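Local coordinates for capsid protein VP1 (Human polyomavirus 12, PDB 6Y5Z) that probably assembles, as disulfide-linked pentamers, into the T=7 icosahedral capsid that carries the viral genome and attaches to host cells, at residues D[18-23]-D[268-273]; D[84-89]-D[230-235]; D[242-247]-D[262-267]; D[24-29]-D[238-243]. One frame throughout, in Å; residues are numbered along the deposited sequence. Where two conformers were deposited one is given.

Interaction 1. Residues D[18-23]-D[268-273]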
loop_
_atom_site.group_PDB
_atom_site.type_symbol
_atom_site.label_atom_id
_atom_site.label_comp_id
_atom_site.label_asym_id
_atom_site.label_seq_id
_atom_site.Cartn_x
_atom_site.Cartn_y
_atom_site.Cartn_z
ATOM N N SER D 18 28.711 23.057 -19.116
ATOM C CA SER D 18 28.498 21.657 -19.584
ATOM C C SER D 18 27.134 21.146 -19.120
ATOM O O SER D 18 26.758 20.061 -19.560
ATOM C CB SER D 18 29.596 20.711 -19.153
ATOM O OG SER D 18 29.537 20.487 -17.759
ATOM N N ILE D 19 26.456 21.869 -18.228
ATOM C CA ILE D 19 25.133 21.512 -17.641
ATOM C C ILE D 19 24.130 22.608 -18.003
ATOM O O ILE D 19 24.529 23.801 -18.063
ATOM C CB ILE D 19 25.230 21.350 -16.113
ATOM C CG1 ILE D 19 26.202 20.241 -15.717
ATOM C CG2 ILE D 19 23.859 21.141 -15.481
ATOM C CD1 ILE D 19 25.752 18.859 -16.105
ATOM N N THR D 20 22.869 22.234 -18.213
ATOM C CA THR D 20 21.737 23.191 -18.289
ATOM C C THR D 20 20.533 22.535 -17.616
ATOM O O THR D 20 20.539 21.295 -17.479
ATOM C CB THR D 20 21.540 23.676 -19.732
ATOM O OG1 THR D 20 20.807 24.903 -19.677
ATOM C CG2 THR D 20 20.835 22.679 -20.626
ATOM N N GLN D 21 19.598 23.340 -17.110
ATOM C CA GLN D 21 18.290 22.876 -16.574
ATOM C C GLN D 21 17.217 23.427 -17.515
ATOM O O GLN D 21 17.322 24.601 -17.909
ATOM C CB GLN D 21 18.032 23.333 -15.128
ATOM C CG GLN D 21 19.058 22.858 -14.095
ATOM C CD GLN D 21 18.929 21.428 -13.604
ATOM O OE1 GLN D 21 19.914 20.784 -13.221
ATOM N NE2 GLN D 21 17.709 20.916 -13.586
ATOM N N ILE D 22 16.264 22.593 -17.909
ATOM C CA ILE D 22 15.124 22.986 -18.782
ATOM C C ILE D 22 13.868 22.741 -17.958
ATOM O O ILE D 22 13.670 21.582 -17.518
ATOM C CB ILE D 22 15.112 22.140 -20.064
ATOM C CG1 ILE D 22 16.390 22.343 -20.883
ATOM C CG2 ILE D 22 13.866 22.424 -20.876
ATOM C CD1 ILE D 22 16.617 23.775 -21.321
ATOM N N GLU D 23 13.022 23.746 -17.783
ATOM C CA GLU D 23 11.761 23.547 -17.049
ATOM C C GLU D 23 10.581 23.853 -17.962
ATOM O O GLU D 23 10.701 24.661 -18.902
ATOM C CB GLU D 23 11.800 24.350 -15.748
ATOM C CG GLU D 23 11.516 25.818 -15.892
ATOM C CD GLU D 23 11.435 26.559 -14.558
ATOM O OE1 GLU D 23 11.255 27.794 -14.619
ATOM O OE2 GLU D 23 11.565 25.921 -13.449
ATOM N N VAL D 268 14.282 19.268 -16.016
ATOM C CA VAL D 268 15.231 18.249 -16.543
ATOM C C VAL D 268 16.643 18.798 -16.464
ATOM O O VAL D 268 16.896 19.931 -16.959
ATOM C CB VAL D 268 14.872 17.820 -17.973
ATOM C CG1 VAL D 268 15.835 16.771 -18.509
ATOM C CG2 VAL D 268 13.442 17.317 -18.031
ATOM N N GLN D 269 17.534 18.022 -15.856
ATOM C CA GLN D 269 18.978 18.342 -15.815
ATOM C C GLN D 269 19.635 17.700 -17.032
ATOM O O GLN D 269 19.471 16.480 -17.234
ATOM C CB GLN D 269 19.608 17.809 -14.533
ATOM C CG GLN D 269 21.093 18.072 -14.478
ATOM C CD GLN D 269 21.662 17.607 -13.158
ATOM O OE1 GLN D 269 22.243 16.527 -13.071
ATOM N NE2 GLN D 269 21.425 18.388 -12.113
ATOM N N LEU D 270 20.318 18.500 -17.843
ATOM C CA LEU D 270 21.034 17.973 -19.024
ATOM C C LEU D 270 22.519 18.261 -18.912
ATOM O O LEU D 270 22.918 19.256 -18.294
ATOM C CB LEU D 270 20.450 18.553 -20.308
ATOM C CG LEU D 270 18.963 18.225 -20.462
ATOM C CD1 LEU D 270 18.107 19.436 -20.213
ATOM C CD2 LEU D 270 18.657 17.601 -21.795
ATOM N N ARG D 271 23.303 17.402 -19.537
ATOM C CA ARG D 271 24.765 17.583 -19.610
ATOM C C ARG D 271 25.221 17.315 -21.038
ATOM O O ARG D 271 24.583 16.543 -21.790
ATOM C CB ARG D 271 25.465 16.689 -18.586
ATOM C CG ARG D 271 25.435 15.219 -18.953
ATOM C CD ARG D 271 26.091 14.381 -17.868
ATOM N NE ARG D 271 25.837 12.981 -18.134
ATOM C CZ ARG D 271 25.933 12.008 -17.233
ATOM N NH1 ARG D 271 26.343 12.281 -16.009
ATOM N NH2 ARG D 271 25.673 10.761 -17.573
ATOM N N LYS D 272 26.332 17.924 -21.426
ATOM C CA LYS D 272 26.892 17.679 -22.768
ATOM C C LYS D 272 27.611 16.329 -22.758
ATOM O O LYS D 272 28.425 16.079 -21.853
ATOM C CB LYS D 272 27.849 18.808 -23.150
ATOM C CG LYS D 272 27.185 20.170 -23.250
ATOM C CD LYS D 272 28.176 21.249 -23.607
ATOM C CE LYS D 272 27.571 22.630 -23.532
ATOM N NZ LYS D 272 28.614 23.670 -23.688
ATOM N N ARG D 273 27.303 15.491 -23.734
ATOM C CA ARG D 273 27.892 14.158 -23.947
ATOM C C ARG D 273 28.519 14.129 -25.335
ATOM O O ARG D 273 27.818 14.485 -26.327
ATOM C CB ARG D 273 26.787 13.104 -23.856
ATOM C CG ARG D 273 27.226 11.696 -24.204
ATOM C CD ARG D 273 28.134 11.060 -23.168
ATOM N NE ARG D 273 27.353 10.512 -22.065
ATOM C CZ ARG D 273 27.692 9.467 -21.321
ATOM N NH1 ARG D 273 28.823 8.809 -21.523
ATOM N NH2 ARG D 273 26.880 9.061 -20.354
#
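I22 and L270 meet obliquely as a tight pair on the inward face of this contact, CG1 of I22 lying 3.4 Å from CD1 of L270, inside normal van der Waals contact. L270 has an unusual second torsion (chi2 107°), consistent with this squeeze. T20 stands alongside L270 on the same face, its CG2 4.2 Å from L270 CB, and V268 completes the row. L238 of strand 237-250 packs against both I22 and V268, which marks this side as the inner one. Between the rows, the backbones pair antiparallel: L270 N gives T20 O a bond of 2.8 Å, V268 N and I22 O match it at 2.8 Å, and K272 N reaches S18 O at the far end. Both strands belong to the BIDG sheet of the VP1 jelly roll. The opposite face is more exposed and more polar, with I19 and Q21 open to solvent. There Q269 NE2 donates to Q21 OE1 over 3.0 Å; the oxygen lies in the donor's amide plane and the nitrogen in the acceptor's carbonyl plane, although the two amides stand 83° apart. A bend at chi2 (-79°) folds the Q21 amide back over Q269, and its NE2 turns to N267. I19 brings CD1 within 3.3 Å of R271 CB; the arginine chain then runs away from the pair, and its NE forms a salt bridge with OE1 of E88.

Interaction 2. Residues D[84-89]-D[230-235]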
loop_
_atom_site.group_PDB
_atom_site.type_symbol
_atom_site.label_atom_id
_atom_site.label_comp_id
_atom_site.label_asym_id
_atom_site.label_seq_id
_atom_site.Cartn_x
_atom_site.Cartn_y
_atom_site.Cartn_z
ATOM N N LEU D 84 31.029 14.814 -31.998
ATOM C CA LEU D 84 30.015 15.870 -31.836
ATOM C C LEU D 84 29.483 15.811 -30.415
ATOM O O LEU D 84 29.859 14.885 -29.680
ATOM C CB LEU D 84 28.900 15.650 -32.856
ATOM C CG LEU D 84 29.335 15.843 -34.309
ATOM C CD1 LEU D 84 28.172 15.582 -35.243
ATOM C CD2 LEU D 84 29.899 17.239 -34.523
ATOM N N LEU D 85 28.670 16.788 -30.058
ATOM C CA LEU D 85 28.086 16.863 -28.711
ATOM C C LEU D 85 26.580 16.705 -28.817
ATOM O O LEU D 85 25.971 17.189 -29.781
ATOM C CB LEU D 85 28.433 18.197 -28.066
ATOM C CG LEU D 85 29.902 18.449 -27.775
ATOM C CD1 LEU D 85 30.052 19.820 -27.127
ATOM C CD2 LEU D 85 30.484 17.383 -26.859
ATOM N N MET D 86 25.999 16.040 -27.829
ATOM C CA MET D 86 24.529 15.983 -27.658
ATOM C C MET D 86 24.189 16.312 -26.212
ATOM O O MET D 86 24.954 15.910 -25.310
ATOM C CB MET D 86 23.996 14.592 -28.004
ATOM C CG MET D 86 24.260 14.188 -29.454
ATOM S SD MET D 86 23.541 12.597 -29.893
ATOM C CE MET D 86 21.826 13.093 -30.070
ATOM N N TRP D 87 23.072 16.997 -25.980
ATOM C CA TRP D 87 22.484 17.135 -24.626
ATOM C C TRP D 87 21.980 15.766 -24.176
ATOM O O TRP D 87 21.228 15.104 -24.906
ATOM C CB TRP D 87 21.383 18.182 -24.609
ATOM C CG TRP D 87 21.898 19.580 -24.742
ATOM C CD1 TRP D 87 21.685 20.419 -25.795
ATOM C CD2 TRP D 87 22.685 20.307 -23.787
ATOM N NE1 TRP D 87 22.277 21.631 -25.552
ATOM C CE2 TRP D 87 22.919 21.585 -24.343
ATOM C CE3 TRP D 87 23.266 20.006 -22.550
ATOM C CZ2 TRP D 87 23.657 22.564 -23.681
ATOM C CZ3 TRP D 87 23.966 20.983 -21.877
ATOM C CH2 TRP D 87 24.180 22.238 -22.448
ATOM N N GLU D 88 22.404 15.351 -22.992
ATOM C CA GLU D 88 22.006 14.062 -22.378
ATOM C C GLU D 88 21.157 14.390 -21.152
ATOM O O GLU D 88 21.633 15.148 -20.263
ATOM C CB GLU D 88 23.271 13.307 -22.010
ATOM C CG GLU D 88 23.005 12.028 -21.239
ATOM C CD GLU D 88 24.251 11.391 -20.667
ATOM O OE1 GLU D 88 25.342 11.989 -20.785
ATOM O OE2 GLU D 88 24.118 10.307 -20.083
ATOM N N ALA D 89 19.921 13.885 -21.117
ATOM C CA ALA D 89 19.018 14.090 -19.970
ATOM C C ALA D 89 19.472 13.133 -18.860
ATOM O O ALA D 89 19.430 11.912 -19.085
ATOM C CB ALA D 89 17.585 13.876 -20.378
ATOM N N GLY D 230 21.879 8.663 -20.351
ATOM C CA GLY D 230 20.522 9.222 -20.431
ATOM C C GLY D 230 20.041 9.376 -21.868
ATOM O O GLY D 230 20.797 9.169 -22.821
ATOM N N PRO D 231 18.758 9.740 -22.062
ATOM C CA PRO D 231 18.280 10.094 -23.401
ATOM C C PRO D 231 19.192 11.156 -24.049
ATOM O O PRO D 231 19.557 12.120 -23.375
ATOM C CB PRO D 231 16.869 10.624 -23.144
ATOM C CG PRO D 231 16.450 9.911 -21.843
ATOM C CD PRO D 231 17.718 9.806 -21.029
ATOM N N LEU D 232 19.515 10.976 -25.339
ATOM C CA LEU D 232 20.380 11.903 -26.115
ATOM C C LEU D 232 19.484 12.692 -27.072
ATOM O O LEU D 232 18.773 12.092 -27.861
ATOM C CB LEU D 232 21.467 11.107 -26.831
ATOM C CG LEU D 232 22.441 10.342 -25.937
ATOM C CD1 LEU D 232 23.379 9.512 -26.788
ATOM C CD2 LEU D 232 23.260 11.283 -25.069
ATOM N N CYS D 233 19.524 14.006 -26.964
ATOM C CA CYS D 233 18.555 14.944 -27.582
ATOM C C CYS D 233 18.911 15.166 -29.047
ATOM O O CYS D 233 19.797 15.988 -29.351
ATOM C CB CYS D 233 18.486 16.226 -26.778
ATOM S SG CYS D 233 17.748 15.915 -25.152
ATOM N N LYS D 234 18.176 14.489 -29.920
ATOM C CA LYS D 234 18.381 14.609 -31.381
ATOM C C LYS D 234 17.866 15.975 -31.830
ATOM O O LYS D 234 16.808 16.436 -31.354
ATOM C CB LYS D 234 17.685 13.447 -32.088
ATOM C CG LYS D 234 18.272 12.089 -31.754
ATOM C CD LYS D 234 17.653 10.950 -32.529
ATOM C CE LYS D 234 18.326 9.628 -32.251
ATOM N NZ LYS D 234 17.571 8.497 -32.846
ATOM N N GLY D 235 18.597 16.613 -32.739
ATOM C CA GLY D 235 18.210 17.933 -33.247
ATOM C C GLY D 235 18.129 18.983 -32.161
ATOM O O GLY D 235 17.418 19.960 -32.376
HETATM O O HOH W 1 21.381 17.791 -28.159
#
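E88 and G230 form the straightest bond of this contact: G230 N points at OE2 of E88 over 2.8 Å with an N-H...O angle of 175°, using the anti lone pair of that oxygen. With CG anti to the backbone N (chi1 174°) and the chain extended beyond it, the carboxylate of E88 reaches the start of 230-235. Backbone bonds continue from there, A89 N to P231 O at 2.9 Å and C233 N to W87 O at 2.9 Å, around the single bridge between E88 and L232. G230 has no side chain, and its CA comes within 3.2 Å of A89 O, a buried carbonyl with no conventional hydrogen-bond partner. M86 crosses L232 at about a right angle; the bend at its chi3 (77°) brings CE to 3.8 Å from L232 CB, and the same methyl touches the C233 carbonyl and K234 CG. A water lying 2.9 Å from W87 N and 2.7 Å from C233 O joins the backbones where they diverge. Further out, R271 and R273 both form salt bridges to OE1 of E88, which probably stabilises the charged carboxylate. The indole of W87 leads away to P73 O, while K234 reaches E133. The segment 84-89 belongs to the strand equivalent to D of the VP1 jelly roll, in its BIDG sheet; 230-235 is the irregular connection from strand 221-222 towards strand 237-250, the equivalent of H, and is bonded along strand D on its way.

Interaction 3. Residues D[242-247]-D[262-267]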
loop_
_atom_site.group_PDB
_atom_site.type_symbol
_atom_site.label_atom_id
_atom_site.label_comp_id
_atom_site.label_asym_id
_atom_site.label_seq_id
_atom_site.Cartn_x
_atom_site.Cartn_y
_atom_site.Cartn_z
ATOM N N CYS D 242 3.102 13.543 -21.261
ATOM C CA CYS D 242 2.429 13.126 -20.008
ATOM C C CYS D 242 0.933 12.975 -20.230
ATOM O O CYS D 242 0.401 13.416 -21.257
ATOM C CB CYS D 242 2.718 14.098 -18.878
ATOM S SG CYS D 242 2.235 15.811 -19.209
ATOM N N CYS D 243 0.282 12.361 -19.251
ATOM C CA CYS D 243 -1.173 12.435 -19.049
ATOM C C CYS D 243 -1.408 12.224 -17.557
ATOM O O CYS D 243 -0.735 11.365 -16.959
ATOM C CB CYS D 243 -1.885 11.385 -19.886
ATOM S SG CYS D 243 -3.678 11.575 -19.812
ATOM N N ASP D 244 -2.317 12.988 -16.986
ATOM C CA ASP D 244 -2.614 12.928 -15.540
ATOM C C ASP D 244 -4.108 13.101 -15.324
ATOM O O ASP D 244 -4.563 14.191 -14.942
ATOM C CB ASP D 244 -1.775 13.964 -14.800
ATOM C CG ASP D 244 -0.304 13.612 -14.862
ATOM O OD1 ASP D 244 0.084 12.636 -14.180
ATOM O OD2 ASP D 244 0.461 14.282 -15.639
ATOM N N VAL D 245 -4.836 12.008 -15.542
ATOM C CA VAL D 245 -6.297 11.906 -15.280
ATOM C C VAL D 245 -6.485 11.616 -13.794
ATOM O O VAL D 245 -5.957 10.595 -13.322
ATOM C CB VAL D 245 -6.953 10.790 -16.110
ATOM C CG1 VAL D 245 -8.415 10.607 -15.713
ATOM C CG2 VAL D 245 -6.820 11.074 -17.600
ATOM N N MET D 246 -7.262 12.440 -13.096
ATOM C CA MET D 246 -7.487 12.313 -11.635
ATOM C C MET D 246 -8.801 11.603 -11.322
ATOM O O MET D 246 -8.999 11.240 -10.164
ATOM C CB MET D 246 -7.512 13.693 -10.986
ATOM C CG MET D 246 -6.210 14.437 -11.117
ATOM S SD MET D 246 -4.842 13.603 -10.285
ATOM C CE MET D 246 -5.357 13.653 -8.567
ATOM N N GLY D 247 -9.663 11.393 -12.317
ATOM C CA GLY D 247 -10.968 10.762 -12.120
ATOM C C GLY D 247 -12.041 11.550 -12.816
ATOM O O GLY D 247 -11.706 12.310 -13.766
ATOM N N LEU D 262 -4.861 17.291 -14.404
ATOM C CA LEU D 262 -4.051 18.340 -13.745
ATOM C C LEU D 262 -2.776 18.528 -14.544
ATOM O O LEU D 262 -2.277 17.616 -15.219
ATOM C CB LEU D 262 -3.743 17.953 -12.289
ATOM C CG LEU D 262 -4.918 18.045 -11.314
ATOM C CD1 LEU D 262 -4.511 17.534 -9.937
ATOM C CD2 LEU D 262 -5.453 19.468 -11.225
ATOM N N PRO D 263 -2.190 19.733 -14.468
ATOM C CA PRO D 263 -0.940 20.020 -15.159
ATOM C C PRO D 263 0.240 19.312 -14.508
ATOM O O PRO D 263 0.184 19.009 -13.336
ATOM C CB PRO D 263 -0.733 21.533 -15.037
ATOM C CG PRO D 263 -1.931 22.038 -14.275
ATOM C CD PRO D 263 -2.674 20.869 -13.687
ATOM N N ARG D 264 1.289 19.118 -15.290
ATOM C CA ARG D 264 2.544 18.525 -14.808
ATOM C C ARG D 264 3.701 19.479 -15.080
ATOM O O ARG D 264 3.861 19.956 -16.218
ATOM C CB ARG D 264 2.763 17.164 -15.467
ATOM C CG ARG D 264 4.069 16.491 -15.085
ATOM C CD ARG D 264 4.170 15.096 -15.670
ATOM N NE ARG D 264 3.312 14.078 -15.056
ATOM C CZ ARG D 264 3.643 13.291 -14.034
ATOM N NH1 ARG D 264 2.789 12.380 -13.590
ATOM N NH2 ARG D 264 4.816 13.442 -13.433
ATOM N N TYR D 265 4.544 19.630 -14.075
ATOM C CA TYR D 265 5.838 20.335 -14.152
ATOM C C TYR D 265 6.960 19.342 -14.429
ATOM O O TYR D 265 6.974 18.215 -13.856
ATOM C CB TYR D 265 6.115 21.018 -12.819
ATOM C CG TYR D 265 7.428 21.732 -12.721
ATOM C CD1 TYR D 265 7.650 22.931 -13.374
ATOM C CD2 TYR D 265 8.458 21.190 -11.978
ATOM C CE1 TYR D 265 8.875 23.582 -13.273
ATOM C CE2 TYR D 265 9.664 21.853 -11.821
ATOM C CZ TYR D 265 9.888 23.028 -12.501
ATOM O OH TYR D 265 11.111 23.630 -12.305
ATOM N N PHE D 266 7.939 19.792 -15.205
ATOM C CA PHE D 266 9.200 19.076 -15.482
ATOM C C PHE D 266 10.360 20.026 -15.246
ATOM O O PHE D 266 10.317 21.161 -15.757
ATOM C CB PHE D 266 9.309 18.601 -16.930
ATOM C CG PHE D 266 8.267 17.611 -17.391
ATOM C CD1 PHE D 266 6.965 18.005 -17.692
ATOM C CD2 PHE D 266 8.619 16.294 -17.618
ATOM C CE1 PHE D 266 6.043 17.089 -18.173
ATOM C CE2 PHE D 266 7.694 15.383 -18.106
ATOM C CZ PHE D 266 6.411 15.786 -18.401
ATOM N N ASN D 267 11.388 19.566 -14.531
ATOM C CA ASN D 267 12.700 20.259 -14.497
ATOM C C ASN D 267 13.746 19.204 -14.809
ATOM O O ASN D 267 14.013 18.353 -13.949
ATOM C CB ASN D 267 12.972 20.964 -13.171
ATOM C CG ASN D 267 14.216 21.829 -13.246
ATOM O OD1 ASN D 267 15.129 21.529 -13.992
ATOM N ND2 ASN D 267 14.222 22.957 -12.562
HETATM O O HOH W 2 -0.742 16.313 -17.082
#
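L262 and D244, which bury the most surface here, are joined through the backbone by L262 N and D244 O, 3.2 Å apart. The side chain of L262 meets M246 at about a right angle, CD1 of the leucine touching CG of the methionine at 3.7 Å. D244 turns its carboxylate the other way along the strand, to R264. Two nitrogens of the guanidinium share it out: NH1 bonds OD1 at 2.8 Å and NE bonds OD2 at 2.9 Å, each oxygen met on its syn side. The fit is not flat, for both nitrogens lie about 19° out of the carboxylate plane and the two planes are 35° apart. R264 runs extended through chi1 and chi2, which lays CD on C242 CB at 3.7 Å; the bend at chi3 (-73°) then swings NE and the guanidinium to D244. Beyond it, C242 SG sits at the edge of the F266 ring. A water bridges D244 OD2 at 2.8 Å and L262 O at 2.7 Å, donating to both. These strands form a hairpin whose arms part into the two sheets of the jelly-roll sandwich, so the ion pair spans the core. H126 also bonds OD1, and T94 bonds NH2 of R264. With both charges buried and each oxygen of D244 held by two partners, the pair is probably ionised, an electrostatic tie between the sheets in otherwise largely apolar packing.

Interaction 4. Residues D[24-29]-D[238-243]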
loop_
_atom_site.group_PDB
_atom_site.type_symbol
_atom_site.label_atom_id
_atom_site.label_comp_id
_atom_site.label_asym_id
_atom_site.label_seq_id
_atom_site.Cartn_x
_atom_site.Cartn_y
_atom_site.Cartn_z
ATOM N N ALA D 24 9.470 23.175 -17.716
ATOM C CA ALA D 24 8.226 23.372 -18.483
ATOM C C ALA D 24 7.047 22.901 -17.653
ATOM O O ALA D 24 7.201 21.940 -16.877
ATOM C CB ALA D 24 8.299 22.635 -19.785
ATOM N N PHE D 25 5.890 23.526 -17.859
ATOM C CA PHE D 25 4.579 22.997 -17.417
ATOM C C PHE D 25 3.857 22.526 -18.681
ATOM O O PHE D 25 3.845 23.270 -19.663
ATOM C CB PHE D 25 3.775 24.055 -16.661
ATOM C CG PHE D 25 4.247 24.436 -15.270
ATOM C CD1 PHE D 25 3.836 23.725 -14.155
ATOM C CD2 PHE D 25 5.028 25.562 -15.073
ATOM C CE1 PHE D 25 4.220 24.121 -12.877
ATOM C CE2 PHE D 25 5.418 25.957 -13.799
ATOM C CZ PHE D 25 5.006 25.240 -12.702
ATOM N N LEU D 26 3.323 21.310 -18.681
ATOM C CA LEU D 26 2.399 20.809 -19.723
ATOM C C LEU D 26 0.983 20.825 -19.156
ATOM O O LEU D 26 0.740 20.164 -18.145
ATOM C CB LEU D 26 2.832 19.418 -20.188
ATOM C CG LEU D 26 3.929 19.405 -21.251
ATOM C CD1 LEU D 26 5.203 20.092 -20.788
ATOM C CD2 LEU D 26 4.223 17.982 -21.692
ATOM N N ASN D 27 0.076 21.559 -19.791
ATOM C CA ASN D 27 -1.342 21.590 -19.382
ATOM C C ASN D 27 -2.015 20.317 -19.865
ATOM O O ASN D 27 -1.675 19.754 -20.915
ATOM C CB ASN D 27 -2.050 22.848 -19.884
ATOM C CG ASN D 27 -1.724 24.029 -19.005
ATOM O OD1 ASN D 27 -1.701 23.887 -17.790
ATOM N ND2 ASN D 27 -1.411 25.160 -19.619
ATOM N N PRO D 28 -2.990 19.835 -19.077
ATOM C CA PRO D 28 -3.718 18.625 -19.431
ATOM C C PRO D 28 -4.622 18.863 -20.652
ATOM O O PRO D 28 -5.043 19.995 -20.917
ATOM C CB PRO D 28 -4.528 18.324 -18.163
ATOM C CG PRO D 28 -4.750 19.646 -17.548
ATOM C CD PRO D 28 -3.524 20.473 -17.868
ATOM N N ARG D 29 -4.821 17.792 -21.411
ATOM C CA ARG D 29 -5.693 17.769 -22.606
ATOM C C ARG D 29 -6.789 16.742 -22.349
ATOM O O ARG D 29 -6.679 15.624 -22.832
ATOM C CB ARG D 29 -4.834 17.491 -23.844
ATOM C CG ARG D 29 -3.702 18.492 -24.030
ATOM C CD ARG D 29 -4.251 19.859 -24.412
ATOM N NE ARG D 29 -3.241 20.888 -24.514
ATOM C CZ ARG D 29 -3.164 21.999 -23.791
ATOM N NH1 ARG D 29 -3.963 22.214 -22.758
ATOM N NH2 ARG D 29 -2.188 22.853 -24.048
ATOM N N LEU D 238 14.392 18.593 -26.611
ATOM C CA LEU D 238 13.997 17.745 -25.462
ATOM C C LEU D 238 12.501 17.457 -25.557
ATOM O O LEU D 238 11.701 18.401 -25.644
ATOM C CB LEU D 238 14.338 18.457 -24.160
ATOM C CG LEU D 238 13.909 17.709 -22.906
ATOM C CD1 LEU D 238 14.708 16.425 -22.769
ATOM C CD2 LEU D 238 14.094 18.605 -21.698
ATOM N N PHE D 239 12.141 16.173 -25.585
ATOM C CA PHE D 239 10.739 15.726 -25.763
ATOM C C PHE D 239 10.132 15.326 -24.417
ATOM O O PHE D 239 10.608 14.391 -23.754
ATOM C CB PHE D 239 10.722 14.591 -26.784
ATOM C CG PHE D 239 11.165 15.067 -28.150
ATOM C CD1 PHE D 239 12.511 15.243 -28.443
ATOM C CD2 PHE D 239 10.218 15.363 -29.114
ATOM C CE1 PHE D 239 12.899 15.711 -29.690
ATOM C CE2 PHE D 239 10.608 15.801 -30.372
ATOM C CZ PHE D 239 11.945 15.970 -30.650
ATOM N N LEU D 240 9.066 16.021 -24.036
ATOM C CA LEU D 240 8.324 15.778 -22.786
ATOM C C LEU D 240 6.929 15.330 -23.167
ATOM O O LEU D 240 6.329 15.911 -24.090
ATOM C CB LEU D 240 8.231 17.048 -21.957
ATOM C CG LEU D 240 9.552 17.771 -21.708
ATOM C CD1 LEU D 240 9.306 19.073 -20.959
ATOM C CD2 LEU D 240 10.503 16.876 -20.943
ATOM N N SER D 241 6.411 14.349 -22.450
ATOM C CA SER D 241 5.084 13.735 -22.703
ATOM C C SER D 241 4.420 13.459 -21.355
ATOM O O SER D 241 5.166 13.125 -20.447
ATOM C CB SER D 241 5.235 12.451 -23.462
ATOM O OG SER D 241 5.952 12.628 -24.674
ATOM N N CYS D 242 3.102 13.543 -21.261
ATOM C CA CYS D 242 2.429 13.126 -20.008
ATOM C C CYS D 242 0.933 12.975 -20.230
ATOM O O CYS D 242 0.401 13.416 -21.257
ATOM C CB CYS D 242 2.718 14.098 -18.878
ATOM S SG CYS D 242 2.235 15.811 -19.209
ATOM N N CYS D 243 0.282 12.361 -19.251
ATOM C CA CYS D 243 -1.173 12.435 -19.049
ATOM C C CYS D 243 -1.408 12.224 -17.557
ATOM O O CYS D 243 -0.735 11.365 -16.959
ATOM C CB CYS D 243 -1.885 11.385 -19.886
ATOM S SG CYS D 243 -3.678 11.575 -19.812
#
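C242 carries SG between its backbone N and carbonyl carbon (chi1 58°), and L26 turns CG away from its own carbonyl carbon (chi1 -83°); together these settings bring the sulfur onto the leucine. SG lies 3.8 Å from L26 CB and 3.9 Å from L26 CD2, so it touches both the root and one branch of that side chain. The same CD2 methyl also touches L240, resting 3.8 Å from its carbonyl O and 4.1 Å from its CB. L26 thus sits between L240 and C242, which project from the same side of segment 238-243. A24, two positions earlier, meets the far end of L240, CB to CD1 at 3.9 Å. No hydrogen bond crosses between the segments, whose strand axes pass 8.7 Å apart at 37°. That spacing is of packed sheets: the segments correspond to strands B and H, on facing sheets of the VP1 jelly roll, and the contact is a slice of its apolar core. V130 and F266 pack on L240 as well. A24 and L26 are held in the sheet by backbone bonds to F266 and R264 of the neighbouring strand. F25, between them, faces outward, where its ring meets Y265 and packs on L168 of a second subunit; just beyond, OD1 of N27 hydrogen-bonds the backbone N of that same L168.

Overall arrangement
The four contacts sample one jelly-roll sandwich. Interactions 1 and 2 lie together at one end, centres about 9 Å apart, and meet directly where R273 bridges to E88; interactions 3 and 4 lie nearer the middle, centres about 7 Å apart, sharing C242 and C243. Between the two pairs, centres are about 18 to 25 Å apart. Interaction 1 joins strands 9-26 and 257-276 within a sheet, and interaction 2 works on 83-96, the next strand over. Interactions 3 and 4 connect that sheet to strand 237-250 of the facing sheet. In sequence, interaction 1 encloses the others, tying the chain's ends together. Interactions 3 and 4 border a second subunit most, interaction 1 touching it at E23, so core packing backs the pentamer interface.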